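Local coordinates for protein nucleoporin NUP82 (Saccharomyces cerevisiae, PDB 3PBP) that is a structural constituent of the yeast nuclear pore complex, whose N-terminal domain, described here, interacts with the nucleoporin NUP116, at residues Ile380-Phe386 against Ser412-Ala418. The protein carries 1 engineered substitution. Residues are numbered along the deposited sequence; the frame is centred on the assembly and turned at random.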
# COMPACT_ATOMS: atom_id res chain seq x y z
N ILE A 380 -7.30 -10.21 23.85
CA ILE A 380 -7.99 -8.97 24.15
C ILE A 380 -8.29 -8.19 22.89
O ILE A 380 -7.67 -8.41 21.85
CB ILE A 380 -7.15 -8.04 25.06
CG1 ILE A 380 -6.92 -8.69 26.42
CG2 ILE A 380 -7.87 -6.71 25.26
CD1 ILE A 380 -6.32 -7.73 27.44
N ILE A 381 -9.26 -7.30 23.01
CA ILE A 381 -9.62 -6.40 21.94
C ILE A 381 -9.54 -5.12 22.73
O ILE A 381 -10.36 -4.88 23.61
CB ILE A 381 -11.06 -6.56 21.44
CG1 ILE A 381 -11.25 -7.93 20.80
CG2 ILE A 381 -11.37 -5.49 20.41
CD1 ILE A 381 -12.66 -8.15 20.30
N GLN A 382 -8.51 -4.33 22.47
CA GLN A 382 -8.35 -3.07 23.17
C GLN A 382 -8.76 -1.97 22.22
O GLN A 382 -8.84 -2.17 21.00
CB GLN A 382 -6.89 -2.88 23.60
CG GLN A 382 -6.48 -3.70 24.81
CD GLN A 382 -5.01 -3.59 25.11
OE1 GLN A 382 -4.18 -4.24 24.47
NE2 GLN A 382 -4.66 -2.75 26.08
N GLN A 383 -9.05 -0.80 22.77
CA GLN A 383 -9.42 0.33 21.95
C GLN A 383 -8.57 1.53 22.31
O GLN A 383 -8.65 2.05 23.42
CB GLN A 383 -10.89 0.71 22.13
CG GLN A 383 -11.31 1.83 21.18
CD GLN A 383 -12.54 2.57 21.63
OE1 GLN A 383 -13.63 2.42 21.05
NE2 GLN A 383 -12.39 3.38 22.66
N VAL A 384 -7.74 1.95 21.37
CA VAL A 384 -6.89 3.10 21.57
C VAL A 384 -7.75 4.30 21.17
O VAL A 384 -8.29 4.34 20.07
CB VAL A 384 -5.65 3.02 20.66
CG1 VAL A 384 -4.74 4.19 20.92
CG2 VAL A 384 -4.93 1.72 20.92
N ASN A 385 -7.90 5.25 22.08
CA ASN A 385 -8.71 6.43 21.80
C ASN A 385 -7.85 7.67 21.85
O ASN A 385 -7.48 8.12 22.94
CB ASN A 385 -9.84 6.53 22.81
CG ASN A 385 -10.76 7.70 22.54
OD1 ASN A 385 -10.33 8.86 22.52
ND2 ASN A 385 -12.04 7.41 22.33
N PHE A 386 -7.53 8.25 20.70
CA PHE A 386 -6.71 9.45 20.70
C PHE A 386 -7.40 10.75 20.35
O PHE A 386 -6.78 11.67 19.82
CB PHE A 386 -5.46 9.25 19.84
CG PHE A 386 -5.66 8.35 18.66
CD1 PHE A 386 -6.12 8.84 17.45
CD2 PHE A 386 -5.32 7.01 18.74
CE1 PHE A 386 -6.24 8.02 16.35
CE2 PHE A 386 -5.44 6.17 17.63
CZ PHE A 386 -5.90 6.68 16.43
N SER A 412 -2.84 8.62 24.42
CA SER A 412 -4.12 8.07 24.02
C SER A 412 -4.71 7.24 25.14
O SER A 412 -3.97 6.60 25.89
CB SER A 412 -3.97 7.21 22.77
OG SER A 412 -3.45 7.96 21.69
N LYS A 413 -6.03 7.26 25.27
CA LYS A 413 -6.72 6.49 26.29
C LYS A 413 -6.83 5.05 25.82
O LYS A 413 -7.49 4.76 24.82
CB LYS A 413 -8.12 7.04 26.54
CG LYS A 413 -8.15 8.51 26.90
CD LYS A 413 -9.56 9.07 26.78
CE LYS A 413 -9.57 10.59 26.84
NZ LYS A 413 -10.89 11.14 26.44
N LEU A 414 -6.17 4.15 26.53
CA LEU A 414 -6.21 2.74 26.17
C LEU A 414 -7.38 2.15 26.95
O LEU A 414 -7.66 2.59 28.06
CB LEU A 414 -4.90 2.07 26.58
CG LEU A 414 -4.69 0.64 26.09
CD1 LEU A 414 -4.64 0.66 24.58
CD2 LEU A 414 -3.40 0.07 26.66
N GLU A 415 -8.07 1.17 26.38
CA GLU A 415 -9.19 0.57 27.08
C GLU A 415 -9.52 -0.84 26.60
O GLU A 415 -9.69 -1.08 25.41
CB GLU A 415 -10.44 1.44 26.94
CG GLU A 415 -11.58 0.95 27.80
CD GLU A 415 -12.73 1.93 27.85
OE1 GLU A 415 -13.42 2.10 26.81
OE2 GLU A 415 -12.93 2.55 28.92
N ASP A 416 -9.62 -1.76 27.55
CA ASP A 416 -9.93 -3.15 27.23
C ASP A 416 -11.41 -3.30 26.90
O ASP A 416 -12.28 -3.06 27.74
CB ASP A 416 -9.53 -4.06 28.39
CG ASP A 416 -8.02 -4.13 28.59
OD1 ASP A 416 -7.32 -4.66 27.70
OD2 ASP A 416 -7.54 -3.65 29.63
N ILE A 417 -11.68 -3.70 25.66
CA ILE A 417 -13.04 -3.86 25.19
C ILE A 417 -13.62 -5.20 25.60
O ILE A 417 -14.73 -5.26 26.11
CB ILE A 417 -13.11 -3.74 23.64
CG1 ILE A 417 -12.83 -2.29 23.23
CG2 ILE A 417 -14.47 -4.18 23.13
CD1 ILE A 417 -13.85 -1.29 23.73
N ALA A 418 -12.86 -6.26 25.39
CA ALA A 418 -13.35 -7.58 25.73
C ALA A 418 -12.29 -8.64 25.57
O ALA A 418 -11.26 -8.41 24.95
CB ALA A 418 -14.54 -7.92 24.87
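The F386 ring meets S412 at its edge. S412 OG lies near the ring plane, 3.6 Å from F386 CD2, and V384 CG1 also lies at the edge, in plane. The segments form the last two strands, antiparallel, of a four-stranded blade of the beta-propeller; 413-419 is an edge strand and 380-385 lies between it and 372-376. Helix 387-399 lies in the connection between them. The F386 ring meets W389 at about 25° between planes. S412 OG itself hydrogen-bonds E352. Two further flat groups are set against each other: the Q382 amide and the D416 carboxylate. The two side chains rise together from the sheet, and the amide is turned only 15° from the carboxylate.

V384, Q382, L414 and D416 share one face. Q382 CG sits beside the backbone N (chi1 -77°), and the chain then extends between L414 and D416. Its CG is 3.2 Å from D416 OD1, while its NE2 lies 3.1 Å from L414 CD2. An alanine here would take away this chain and is likely to open a gap between L414 and D416, leaving each with fewer side-chain contacts. V384 CG2 also touches L414 CD1, at 3.8 Å.

The other face carries I381, Q383 and N385. There I417 CG1 packs on Q383 CB at 3.7 Å, and Y374 and L437 touch I417 as well. N385 and K413 form a hydrogen-bonded pair, with N385 N 2.8 Å from K413 O. The pairing slips by one residue at I381, which is matched by both I417 and A418 in a classic beta bulge. I381 N donates to A418 O at 3.0 Å. I381 O accepts from I417 N at 2.7 Å and, weakly, from A418 N.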